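Local coordinates for protein 1-deoxy-D-xylulose 5-phosphate reductoisomerase (Zymomonas mobilis, PDB 1R0K) that catalyses the NADPH-dependent rearrangement and reduction of 1-deoxy-D-xylulose 5-phosphate to 2-C-methyl-D-erythritol 4-phosphate, an early step of non-mevalonate isoprenoid biosynthesis, at residues 5-11 and 31-37; 60-65 and 79-83; 86-91 and 108-113; 320-325 and 353-359; 327-331 and 375-380. All coordinates share one frame; numbering follows the deposited sequence.

Contact 1: 5-11 and 31-37; sequences RTVTVLG and YQVIALT
R5 to L10 runs beside Y31 to T37 as a parallel pair of strands, with R5 level with Y31, T6 with Q32 and V7 with V33, until a beta bulge shifts the register by one and sets V9 against L36. Up to the bulge the ladder is regular, and its last rung, I34 N to V7 O, measures 2.8 Å and is almost straight (172°). At the slip A35 N turns to a side chain instead, meeting T8 OG1 at 3.2 Å; the first torsion of T8 (-79°) holds that hydroxyl beside its own backbone N, facing the second strand. The methyl CG2 of T8 meanwhile rests on A35 O. A valine at T8 would probably leave A35 N in the bulge without this acceptor. I34 lays CG1 against T6 CB at 3.7 Å, while V7 CG1 meets CD2 of the Y31 ring obliquely, also at 3.7 Å. R5 stretches alongside Y31, its guanidinium plane 39° from the ring, and one water joins R5 NH1 to Y31 OH; R5 NE makes a salt bridge with D95. At the far end T37 OG1 accepts a hydrogen bond from G11 N at 2.9 Å, just before the glycine-rich turn where T13 and G14 are predicted to bind NADPH. This is the first beta-alpha-beta unit of the Rossmann fold: V7, V9 and V33 pack on I24 of helix 15-25, L10 and T37, on the opposite face from V7 and V9, meet helix 83-90, as does A35, and strand 96-99 pairs with the other edge of strand 5-10.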
# COMPACT_ATOMS: atom_id res chain seq x y z
N ARG B 5 -27.94 -5.36 -5.85
CA ARG B 5 -27.46 -5.80 -4.54
C ARG B 5 -28.23 -4.99 -3.50
O ARG B 5 -28.31 -3.76 -3.61
CB ARG B 5 -25.97 -5.53 -4.41
CG ARG B 5 -25.35 -6.10 -3.15
CD ARG B 5 -23.90 -5.68 -3.01
NE ARG B 5 -23.24 -6.38 -1.91
CZ ARG B 5 -22.03 -6.07 -1.44
NH1 ARG B 5 -21.35 -5.08 -1.98
NH2 ARG B 5 -21.52 -6.78 -0.45
N THR B 6 -28.80 -5.67 -2.51
CA THR B 6 -29.57 -4.99 -1.47
C THR B 6 -28.70 -4.36 -0.39
O THR B 6 -27.74 -4.97 0.09
CB THR B 6 -30.57 -5.96 -0.81
OG1 THR B 6 -29.87 -7.10 -0.29
CG2 THR B 6 -31.60 -6.44 -1.83
N VAL B 7 -29.04 -3.13 -0.01
CA VAL B 7 -28.28 -2.41 0.99
C VAL B 7 -29.14 -1.74 2.06
O VAL B 7 -30.25 -1.26 1.80
CB VAL B 7 -27.40 -1.32 0.35
CG1 VAL B 7 -26.45 -1.93 -0.65
CG2 VAL B 7 -28.27 -0.27 -0.33
N THR B 8 -28.61 -1.71 3.28
CA THR B 8 -29.27 -1.08 4.40
C THR B 8 -28.27 -0.16 5.07
O THR B 8 -27.11 -0.53 5.27
CB THR B 8 -29.79 -2.11 5.42
OG1 THR B 8 -31.02 -2.67 4.94
CG2 THR B 8 -30.04 -1.46 6.77
N VAL B 9 -28.71 1.04 5.40
CA VAL B 9 -27.84 2.00 6.06
C VAL B 9 -28.40 2.35 7.43
O VAL B 9 -29.45 2.99 7.55
CB VAL B 9 -27.70 3.29 5.24
CG1 VAL B 9 -26.69 4.23 5.90
CG2 VAL B 9 -27.28 2.95 3.82
N LEU B 10 -27.70 1.89 8.47
CA LEU B 10 -28.10 2.16 9.84
C LEU B 10 -27.38 3.46 10.22
O LEU B 10 -26.16 3.49 10.32
CB LEU B 10 -27.65 1.01 10.75
CG LEU B 10 -28.10 -0.38 10.29
CD1 LEU B 10 -27.52 -1.42 11.23
CD2 LEU B 10 -29.64 -0.46 10.28
N GLY B 11 -28.15 4.53 10.40
CA GLY B 11 -27.56 5.83 10.73
C GLY B 11 -27.23 6.50 9.41
O GLY B 11 -26.09 6.84 9.12
N TYR B 31 -27.58 -0.92 -6.75
CA TYR B 31 -28.03 -1.12 -5.39
C TYR B 31 -29.50 -0.86 -5.14
O TYR B 31 -30.07 0.10 -5.65
CB TYR B 31 -27.22 -0.23 -4.44
CG TYR B 31 -25.73 -0.44 -4.56
CD1 TYR B 31 -24.92 0.54 -5.12
CD2 TYR B 31 -25.15 -1.63 -4.14
CE1 TYR B 31 -23.55 0.33 -5.27
CE2 TYR B 31 -23.78 -1.85 -4.28
CZ TYR B 31 -22.99 -0.86 -4.85
OH TYR B 31 -21.63 -1.08 -5.00
N GLN B 32 -30.10 -1.73 -4.33
CA GLN B 32 -31.50 -1.62 -3.95
C GLN B 32 -31.57 -1.38 -2.44
O GLN B 32 -31.18 -2.23 -1.65
CB GLN B 32 -32.25 -2.91 -4.30
CG GLN B 32 -33.56 -3.08 -3.56
CD GLN B 32 -34.39 -4.23 -4.10
OE1 GLN B 32 -33.89 -5.34 -4.31
NE2 GLN B 32 -35.68 -3.97 -4.32
N VAL B 33 -32.05 -0.21 -2.06
CA VAL B 33 -32.14 0.15 -0.65
C VAL B 33 -33.27 -0.55 0.08
O VAL B 33 -34.44 -0.43 -0.30
CB VAL B 33 -32.30 1.66 -0.48
CG1 VAL B 33 -32.40 2.01 0.99
CG2 VAL B 33 -31.13 2.38 -1.12
N ILE B 34 -32.93 -1.28 1.13
CA ILE B 34 -33.92 -1.97 1.94
C ILE B 34 -34.37 -1.03 3.04
O ILE B 34 -35.46 -0.45 2.97
CB ILE B 34 -33.34 -3.26 2.57
CG1 ILE B 34 -32.86 -4.21 1.47
CG2 ILE B 34 -34.41 -3.95 3.42
CD1 ILE B 34 -33.94 -4.64 0.50
N ALA B 35 -33.54 -0.86 4.06
CA ALA B 35 -33.90 0.03 5.16
C ALA B 35 -32.91 1.15 5.39
O ALA B 35 -31.71 1.00 5.13
CB ALA B 35 -34.07 -0.77 6.44
N LEU B 36 -33.42 2.28 5.86
CA LEU B 36 -32.60 3.42 6.20
C LEU B 36 -33.07 3.80 7.59
O LEU B 36 -34.27 3.74 7.88
CB LEU B 36 -32.84 4.60 5.25
CG LEU B 36 -32.46 4.44 3.78
CD1 LEU B 36 -32.66 5.79 3.09
CD2 LEU B 36 -31.00 3.98 3.64
N THR B 37 -32.15 4.18 8.47
CA THR B 37 -32.56 4.57 9.81
C THR B 37 -31.87 5.86 10.20
O THR B 37 -30.83 6.20 9.65
CB THR B 37 -32.18 3.51 10.86
OG1 THR B 37 -30.79 3.63 11.19
CG2 THR B 37 -32.47 2.11 10.34
O HOH W 1 -21.31 -3.91 -4.65

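Contact 2: 60-65 and 79-83; sequences ADPSLY and AAAGA
Y65 sends its ring away from its own backbone N (chi1 -178°), and with chi2 at 59° the CD1-CE1 side is laid along the chain from A79 to A81. The methyl of A81 lies against it: its CB is 3.5 Å from Y65 CD1 and also touches Y65 CB, wedged where the ring leaves the backbone. Further out, CE1 of Y65 reaches A80 CA at 3.6 Å. The carbonyl of A79 sits at the edge of the ring, near its plane, with A79 O 3.5 Å from Y65 OH. A leucine in place of Y65 would probably lose the ring edge and hydroxyl beside the A79 carbonyl, and with them the contact on A80 CA.

The rest of the contact is made at the G82 turn. CG of P62 rests on G82 CA at 3.7 Å, and G82 N gives a weak, bent bond (123°) to A60 O at 3.3 Å. G82 has a positive phi, a conformation that favours glycine because a CB would press on the carbonyl O of A81, and it stands at the N-cap of helix 83-90.

Strand 78-81 pairs with strand 56-59, A80 bonding to A57 and I59, and the segment 60-65 is the loop leaving strand 56-59 and folding back past the end of the next. Such loops at the C-terminal ends of parallel strands form the cofactor-binding rim of a Rossmann fold; here D61 OD2 makes a salt bridge with R40, a predicted NADPH ligand.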
# COMPACT_ATOMS: atom_id res chain seq x y z
N ALA B 60 -35.17 6.33 15.20
CA ALA B 60 -34.85 5.78 16.51
C ALA B 60 -35.74 6.29 17.64
O ALA B 60 -36.19 5.53 18.49
CB ALA B 60 -33.39 6.04 16.84
N ASP B 61 -35.97 7.60 17.65
CA ASP B 61 -36.77 8.23 18.69
C ASP B 61 -38.26 7.92 18.51
O ASP B 61 -38.89 8.38 17.56
CB ASP B 61 -36.54 9.74 18.65
CG ASP B 61 -36.96 10.42 19.92
OD1 ASP B 61 -38.15 10.28 20.30
OD2 ASP B 61 -36.11 11.10 20.54
N PRO B 62 -38.85 7.13 19.43
CA PRO B 62 -40.27 6.79 19.32
C PRO B 62 -41.15 8.02 19.28
O PRO B 62 -42.22 8.02 18.66
CB PRO B 62 -40.52 5.96 20.58
CG PRO B 62 -39.19 5.33 20.85
CD PRO B 62 -38.24 6.49 20.60
N SER B 63 -40.70 9.09 19.93
CA SER B 63 -41.44 10.34 20.00
C SER B 63 -41.63 10.98 18.62
O SER B 63 -42.52 11.81 18.44
CB SER B 63 -40.70 11.34 20.90
OG SER B 63 -40.29 10.73 22.12
N LEU B 64 -40.81 10.58 17.66
CA LEU B 64 -40.90 11.15 16.32
C LEU B 64 -41.60 10.26 15.30
O LEU B 64 -41.62 10.59 14.11
CB LEU B 64 -39.49 11.49 15.82
CG LEU B 64 -38.64 12.42 16.70
CD1 LEU B 64 -37.28 12.63 16.06
CD2 LEU B 64 -39.36 13.76 16.87
N TYR B 65 -42.18 9.15 15.74
CA TYR B 65 -42.85 8.25 14.82
C TYR B 65 -43.91 8.92 13.95
O TYR B 65 -43.99 8.66 12.75
CB TYR B 65 -43.48 7.07 15.57
CG TYR B 65 -44.16 6.08 14.65
CD1 TYR B 65 -43.44 5.43 13.64
CD2 TYR B 65 -45.52 5.80 14.77
CE1 TYR B 65 -44.06 4.52 12.79
CE2 TYR B 65 -46.15 4.90 13.91
CZ TYR B 65 -45.42 4.26 12.93
OH TYR B 65 -46.04 3.36 12.09
N ALA B 79 -42.93 2.96 7.45
CA ALA B 79 -42.47 3.79 8.55
C ALA B 79 -42.42 3.00 9.85
O ALA B 79 -43.33 2.22 10.15
CB ALA B 79 -43.38 4.99 8.71
N ALA B 80 -41.35 3.19 10.61
CA ALA B 80 -41.20 2.50 11.89
C ALA B 80 -40.40 3.38 12.83
O ALA B 80 -39.77 4.35 12.40
CB ALA B 80 -40.50 1.16 11.69
N ALA B 81 -40.43 3.05 14.12
CA ALA B 81 -39.70 3.84 15.11
C ALA B 81 -39.39 3.02 16.36
O ALA B 81 -40.01 1.99 16.60
CB ALA B 81 -40.52 5.08 15.49
N GLY B 82 -38.43 3.50 17.15
CA GLY B 82 -38.07 2.80 18.37
C GLY B 82 -36.85 1.92 18.24
O GLY B 82 -36.46 1.54 17.13
N ALA B 83 -36.25 1.58 19.38
CA ALA B 83 -35.05 0.75 19.42
C ALA B 83 -35.24 -0.61 18.76
O ALA B 83 -34.39 -1.05 17.97
CB ALA B 83 -34.60 0.57 20.87

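Contact 3: 86-91 and 108-113; sequences LVEAAM and KATLAA
V87 spreads its two methyls along one side of the second helix: CG1 bears on A112 CB at 3.8 Å, while CG2 meets K108 CB at 3.7 Å, the two side chains crossing at a slant. With chi1 at 173° one branch is carried down the neighbouring helix and the other up it, a turn apart. A90 points toward the second helix. Its CB comes within 3.4 Å of A109 O and lies 4.1 Å from A109 CB, with the methyls of A112 and A113 also near. M91 adds its CG against A112 CB at 3.8 Å, so A112 CB sits in the notch beside V87 CG1 and M91 CG. At the other end the methyl of A109 faces L86 O.

Four alanines, A90, A109, A112 and A113, form the middle of the interface, consistent with helix axes only 8.1 Å apart and nearly parallel, at 20°. K108 uses only its base here; NZ leads off to a salt bridge with E366 of helix 365-385. The pair fits neighbouring helices on one face of a Rossmann sheet, joined in sequence through a strand: helix 83-90 leads into the inner strand 96-99, and helix 107-115 leads out of it to strand 119-122.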
# COMPACT_ATOMS: atom_id res chain seq x y z
N LEU B 86 -35.13 -0.68 15.00
CA LEU B 86 -33.79 -0.58 14.43
C LEU B 86 -33.22 -1.98 14.24
O LEU B 86 -32.64 -2.29 13.20
CB LEU B 86 -32.86 0.21 15.35
CG LEU B 86 -33.12 1.70 15.55
CD1 LEU B 86 -32.11 2.25 16.57
CD2 LEU B 86 -33.00 2.44 14.22
N VAL B 87 -33.39 -2.82 15.24
CA VAL B 87 -32.90 -4.19 15.16
C VAL B 87 -33.62 -4.92 14.03
O VAL B 87 -32.99 -5.62 13.24
CB VAL B 87 -33.11 -4.94 16.49
CG1 VAL B 87 -32.73 -6.41 16.32
CG2 VAL B 87 -32.26 -4.30 17.57
N GLU B 88 -34.93 -4.75 13.95
CA GLU B 88 -35.70 -5.41 12.91
C GLU B 88 -35.24 -4.96 11.53
O GLU B 88 -35.10 -5.78 10.62
CB GLU B 88 -37.20 -5.14 13.09
CG GLU B 88 -37.78 -5.78 14.34
CD GLU B 88 -39.22 -5.41 14.58
OE1 GLU B 88 -40.06 -5.61 13.67
OE2 GLU B 88 -39.53 -4.90 15.69
N ALA B 89 -35.01 -3.66 11.37
CA ALA B 89 -34.54 -3.15 10.08
C ALA B 89 -33.22 -3.84 9.71
O ALA B 89 -33.01 -4.22 8.56
CB ALA B 89 -34.33 -1.65 10.16
N ALA B 90 -32.35 -4.00 10.69
CA ALA B 90 -31.05 -4.62 10.49
C ALA B 90 -31.17 -6.10 10.13
O ALA B 90 -30.22 -6.71 9.63
CB ALA B 90 -30.18 -4.46 11.74
N MET B 91 -32.34 -6.67 10.38
CA MET B 91 -32.58 -8.08 10.10
C MET B 91 -33.41 -8.29 8.84
O MET B 91 -33.81 -9.41 8.54
CB MET B 91 -33.29 -8.73 11.29
CG MET B 91 -32.45 -8.78 12.56
SD MET B 91 -33.38 -9.40 13.97
CE MET B 91 -33.39 -11.16 13.63
N LYS B 108 -27.00 -3.31 19.45
CA LYS B 108 -28.02 -4.31 19.14
C LYS B 108 -28.26 -4.52 17.65
O LYS B 108 -28.29 -5.66 17.18
CB LYS B 108 -29.34 -3.93 19.81
CG LYS B 108 -29.41 -4.29 21.28
CD LYS B 108 -29.49 -5.79 21.46
CE LYS B 108 -29.74 -6.16 22.91
NZ LYS B 108 -29.89 -7.64 23.07
N ALA B 109 -28.46 -3.43 16.91
CA ALA B 109 -28.71 -3.53 15.47
C ALA B 109 -27.46 -4.02 14.75
O ALA B 109 -27.55 -4.81 13.81
CB ALA B 109 -29.13 -2.17 14.92
N THR B 110 -26.30 -3.55 15.19
CA THR B 110 -25.04 -3.94 14.58
C THR B 110 -24.83 -5.44 14.73
O THR B 110 -24.51 -6.14 13.77
CB THR B 110 -23.86 -3.17 15.22
OG1 THR B 110 -24.02 -1.77 14.98
CG2 THR B 110 -22.53 -3.62 14.63
N LEU B 111 -25.03 -5.95 15.94
CA LEU B 111 -24.87 -7.38 16.18
C LEU B 111 -25.88 -8.16 15.35
O LEU B 111 -25.55 -9.20 14.77
CB LEU B 111 -25.05 -7.71 17.65
CG LEU B 111 -24.96 -9.20 18.00
CD1 LEU B 111 -23.71 -9.80 17.38
CD2 LEU B 111 -24.95 -9.38 19.51
N ALA B 112 -27.12 -7.67 15.32
CA ALA B 112 -28.17 -8.34 14.55
C ALA B 112 -27.75 -8.48 13.08
O ALA B 112 -27.88 -9.55 12.50
CB ALA B 112 -29.48 -7.57 14.65
N ALA B 113 -27.26 -7.39 12.50
CA ALA B 113 -26.82 -7.40 11.10
C ALA B 113 -25.67 -8.40 10.92
O ALA B 113 -25.65 -9.17 9.96
CB ALA B 113 -26.36 -6.00 10.70

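Contact 4: 320-325 and 353-359; sequences ARPAVM and TLDHYTP
The guanidinium of R321 carries T358 on one face, CG2 of the threonine standing 3.3 Å from NH2 and offset toward the rim, while a water lies in plane at its edge. That water accepts from A320 N at 2.9 Å, donates to P359 O, also at 2.9 Å, and is held weakly by R321 NH1, so it stitches the start of one helix to the chain leaving the other. The Y357 ring has P359 CD over the centre of one face; V324 CG2 approaches the same ring obliquely, 3.8 Å from CD2.

V324 forks toward the second segment: with chi1 at 173°, CG1 heads for L354 and T353, and CG2 for Y357 and P359. L354 runs antiparallel alongside it, placing CD2 3.4 Å from R321 O and 3.9 Å from M325 CB. Nearer the helix start, the methyl of A320 meets P359 CG at 3.6 Å.

Helix 345-356 thus ends against the first turn of helix 321-337, the proline after it closing over the tyrosine. Helix 365-385 packs on T353 and Y357, and M325 leans on helix 216-229, which places the contact in the helical C-terminal domain characteristic of DXP reductoisomerases.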
# COMPACT_ATOMS: atom_id res chain seq x y z
N ALA B 320 -13.38 -6.94 30.39
CA ALA B 320 -14.23 -5.76 30.34
C ALA B 320 -13.48 -4.43 30.41
O ALA B 320 -14.10 -3.37 30.37
CB ALA B 320 -15.25 -5.83 31.47
N ARG B 321 -12.16 -4.49 30.52
CA ARG B 321 -11.36 -3.26 30.63
C ARG B 321 -11.64 -2.22 29.54
O ARG B 321 -11.89 -1.06 29.85
CB ARG B 321 -9.86 -3.60 30.64
CG ARG B 321 -9.25 -3.66 32.04
CD ARG B 321 -9.83 -4.78 32.89
NE ARG B 321 -9.08 -4.97 34.13
CZ ARG B 321 -9.30 -5.96 34.99
NH1 ARG B 321 -10.25 -6.86 34.76
NH2 ARG B 321 -8.56 -6.07 36.09
N PRO B 322 -11.58 -2.61 28.26
CA PRO B 322 -11.85 -1.64 27.20
C PRO B 322 -13.22 -0.96 27.35
O PRO B 322 -13.34 0.25 27.17
CB PRO B 322 -11.74 -2.48 25.93
CG PRO B 322 -10.67 -3.48 26.31
CD PRO B 322 -11.12 -3.89 27.69
N ALA B 323 -14.25 -1.74 27.68
CA ALA B 323 -15.58 -1.18 27.85
C ALA B 323 -15.58 -0.20 29.02
O ALA B 323 -16.19 0.88 28.94
CB ALA B 323 -16.60 -2.29 28.09
N VAL B 324 -14.90 -0.57 30.10
CA VAL B 324 -14.83 0.29 31.28
C VAL B 324 -14.11 1.58 30.94
O VAL B 324 -14.54 2.66 31.32
CB VAL B 324 -14.09 -0.41 32.44
CG1 VAL B 324 -13.89 0.55 33.60
CG2 VAL B 324 -14.89 -1.63 32.90
N MET B 325 -13.00 1.46 30.21
CA MET B 325 -12.23 2.63 29.82
C MET B 325 -13.08 3.58 28.98
O MET B 325 -13.08 4.79 29.21
CB MET B 325 -11.00 2.22 29.02
CG MET B 325 -10.12 3.39 28.61
SD MET B 325 -8.79 2.87 27.51
CE MET B 325 -9.65 2.89 25.95
N THR B 353 -10.89 4.79 37.46
CA THR B 353 -12.04 3.92 37.25
C THR B 353 -11.57 2.51 36.84
O THR B 353 -12.07 1.51 37.35
CB THR B 353 -12.98 4.49 36.16
OG1 THR B 353 -13.32 5.83 36.50
CG2 THR B 353 -14.26 3.66 36.07
N LEU B 354 -10.60 2.45 35.94
CA LEU B 354 -10.07 1.16 35.49
C LEU B 354 -9.48 0.35 36.63
O LEU B 354 -9.50 -0.89 36.58
CB LEU B 354 -9.00 1.37 34.41
CG LEU B 354 -9.48 1.71 33.00
CD1 LEU B 354 -8.30 2.10 32.14
CD2 LEU B 354 -10.21 0.50 32.41
N ASP B 355 -8.96 1.02 37.64
CA ASP B 355 -8.38 0.32 38.78
C ASP B 355 -9.44 -0.11 39.79
O ASP B 355 -9.35 -1.19 40.38
CB ASP B 355 -7.35 1.19 39.50
CG ASP B 355 -6.10 1.42 38.68
OD1 ASP B 355 -5.67 0.49 37.96
OD2 ASP B 355 -5.54 2.53 38.76
N HIS B 356 -10.45 0.73 39.98
CA HIS B 356 -11.50 0.46 40.96
C HIS B 356 -12.62 -0.49 40.53
O HIS B 356 -13.13 -1.26 41.34
CB HIS B 356 -12.11 1.80 41.41
CG HIS B 356 -13.09 1.69 42.53
ND1 HIS B 356 -14.34 1.13 42.38
CD2 HIS B 356 -13.00 2.08 43.83
CE1 HIS B 356 -14.98 1.17 43.53
NE2 HIS B 356 -14.19 1.75 44.43
N TYR B 357 -13.01 -0.43 39.26
CA TYR B 357 -14.09 -1.27 38.76
C TYR B 357 -13.57 -2.29 37.75
O TYR B 357 -13.22 -1.94 36.62
CB TYR B 357 -15.18 -0.40 38.12
CG TYR B 357 -16.34 -1.19 37.56
CD1 TYR B 357 -17.06 -2.08 38.36
CD2 TYR B 357 -16.72 -1.04 36.23
CE1 TYR B 357 -18.14 -2.80 37.83
CE2 TYR B 357 -17.80 -1.75 35.70
CZ TYR B 357 -18.50 -2.63 36.51
OH TYR B 357 -19.56 -3.32 35.99
N THR B 358 -13.54 -3.55 38.16
CA THR B 358 -13.04 -4.62 37.30
C THR B 358 -14.01 -5.79 37.20
O THR B 358 -13.77 -6.86 37.76
CB THR B 358 -11.70 -5.12 37.85
OG1 THR B 358 -11.86 -5.47 39.23
CG2 THR B 358 -10.63 -4.04 37.73
N PRO B 359 -15.12 -5.61 36.46
CA PRO B 359 -16.13 -6.66 36.29
C PRO B 359 -15.63 -7.83 35.43
O PRO B 359 -14.55 -7.77 34.85
CB PRO B 359 -17.27 -5.91 35.63
CG PRO B 359 -16.54 -4.93 34.75
CD PRO B 359 -15.46 -4.41 35.67
O HOH W 2 -12.58 -8.29 32.82

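Contact 5: 327-331 and 375-380; sequences AANEI and ARIQAA
A327 opens the contact methyl to methyl, its CB 3.5 Å from A375 CB, with R376 CG just beyond. One residue on, A328 takes A379: the methyl of A379 rests on A328 CA at 3.8 Å, and their CB atoms lie 3.9 Å apart. These alanines let the two helices close to 8.0 Å between axes, crossing at -48°.

E330 comes next on this side and works through its aliphatic part. Its CB lies over one face of the R376 guanidinium, and CG is 3.6 Å from NH2. The carboxylate, whose plane is 26° from that of the guanidinium, stays farther off, OE2 standing 4.3 Å from NH2, too far for a salt bridge; its OE1 has a long, weak ion pair with K207.

I331 completes the row. Its first torsion (-66°) puts CG1 beside the backbone N and brings it to R376 O at 3.5 Å, against the base of the arginine. The CG2 branch settles by A380, while CB reaches A379. R376 runs its extended chain alongside I331 until the guanidinium reaches E330, with D372, one turn back on its own helix, making a salt bridge to NE.

T353 of helix 345-356 fills in beside A328 and A379, so the alanine side of the crossing is buried in the helical domain. The chemistry is apolar at the centre and charged only at the border: small methyls probably set the spacing, and the arginine contributes chiefly its carbon chain and flat face. The attraction between E330 and R376 is probably modest, acting at a distance.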
# COMPACT_ATOMS: atom_id res chain seq x y z
N ALA B 327 -16.44 3.84 28.76
CA ALA B 327 -17.51 4.44 29.54
C ALA B 327 -16.97 5.53 30.47
O ALA B 327 -17.55 6.61 30.56
CB ALA B 327 -18.23 3.37 30.36
N ALA B 328 -15.87 5.25 31.15
CA ALA B 328 -15.29 6.25 32.05
C ALA B 328 -14.89 7.50 31.29
O ALA B 328 -15.05 8.62 31.78
CB ALA B 328 -14.09 5.67 32.79
N ASN B 329 -14.36 7.32 30.08
CA ASN B 329 -13.95 8.46 29.28
C ASN B 329 -15.15 9.34 28.92
O ASN B 329 -15.05 10.57 28.90
CB ASN B 329 -13.24 7.99 28.00
CG ASN B 329 -12.65 9.13 27.21
OD1 ASN B 329 -11.79 9.87 27.70
ND2 ASN B 329 -13.11 9.29 25.97
N GLU B 330 -16.29 8.71 28.64
CA GLU B 330 -17.50 9.47 28.30
C GLU B 330 -17.85 10.43 29.43
O GLU B 330 -18.13 11.60 29.20
CB GLU B 330 -18.68 8.51 28.07
CG GLU B 330 -18.58 7.70 26.78
CD GLU B 330 -19.03 8.48 25.56
OE1 GLU B 330 -19.21 9.72 25.64
OE2 GLU B 330 -19.20 7.85 24.49
N ILE B 331 -17.82 9.91 30.66
CA ILE B 331 -18.12 10.70 31.85
C ILE B 331 -17.08 11.78 32.09
O ILE B 331 -17.42 12.94 32.32
CB ILE B 331 -18.19 9.79 33.11
CG1 ILE B 331 -19.36 8.82 32.99
CG2 ILE B 331 -18.33 10.63 34.37
CD1 ILE B 331 -20.71 9.51 33.01
N ALA B 375 -19.71 1.42 34.98
CA ALA B 375 -18.46 2.18 34.81
C ALA B 375 -18.75 3.68 34.86
O ALA B 375 -18.01 4.44 35.48
CB ALA B 375 -17.80 1.82 33.49
N ARG B 376 -19.83 4.09 34.20
CA ARG B 376 -20.24 5.50 34.18
C ARG B 376 -20.53 6.01 35.59
O ARG B 376 -20.15 7.12 35.95
CB ARG B 376 -21.49 5.67 33.32
CG ARG B 376 -21.24 5.67 31.82
CD ARG B 376 -22.53 5.52 31.03
NE ARG B 376 -22.31 5.72 29.60
CZ ARG B 376 -22.23 6.92 29.02
NH1 ARG B 376 -22.37 8.02 29.74
NH2 ARG B 376 -21.99 7.01 27.71
N ILE B 377 -21.24 5.20 36.37
CA ILE B 377 -21.58 5.60 37.73
C ILE B 377 -20.33 5.67 38.61
O ILE B 377 -20.17 6.61 39.39
CB ILE B 377 -22.59 4.61 38.33
CG1 ILE B 377 -23.94 4.77 37.61
CG2 ILE B 377 -22.75 4.85 39.83
CD1 ILE B 377 -24.98 3.77 38.03
N GLN B 378 -19.44 4.69 38.48
CA GLN B 378 -18.20 4.65 39.25
C GLN B 378 -17.28 5.81 38.89
O GLN B 378 -16.65 6.42 39.76
CB GLN B 378 -17.48 3.33 39.00
CG GLN B 378 -18.27 2.11 39.41
CD GLN B 378 -18.02 1.73 40.85
OE1 GLN B 378 -18.16 2.56 41.76
NE2 GLN B 378 -17.64 0.48 41.07
N ALA B 379 -17.19 6.11 37.60
CA ALA B 379 -16.35 7.20 37.13
C ALA B 379 -16.86 8.52 37.70
O ALA B 379 -16.08 9.34 38.20
CB ALA B 379 -16.35 7.25 35.60
N ALA B 380 -18.17 8.72 37.63
CA ALA B 380 -18.79 9.94 38.15
C ALA B 380 -18.50 10.10 39.63
O ALA B 380 -18.20 11.21 40.09
CB ALA B 380 -20.30 9.90 37.92

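In the fold
The five contacts fall into two groups. Contacts 1, 2 and 3 lie in the N-terminal Rossmann domain: contact 3 packs directly on contact 1, T37 CB meeting L86 CD2 at 3.6 Å, and on contact 2 through A60 and L86. Contacts 4 and 5, in the C-terminal domain, share helix 321-337, their centres about 9 Å apart, and T353 of contact 4 reaches contact 5, its CB 3.8 Å from A328 CB. Between the groups the centres of contacts 1 and 4 stand about 36 Å apart. Predicted NADPH ligands lie near contacts 1 and 2. Measured between side chains, E330 of contact 5 is about 4 Å from another, E126, and M325 of contact 4 about 10 Å from E221, a predicted manganese ligand.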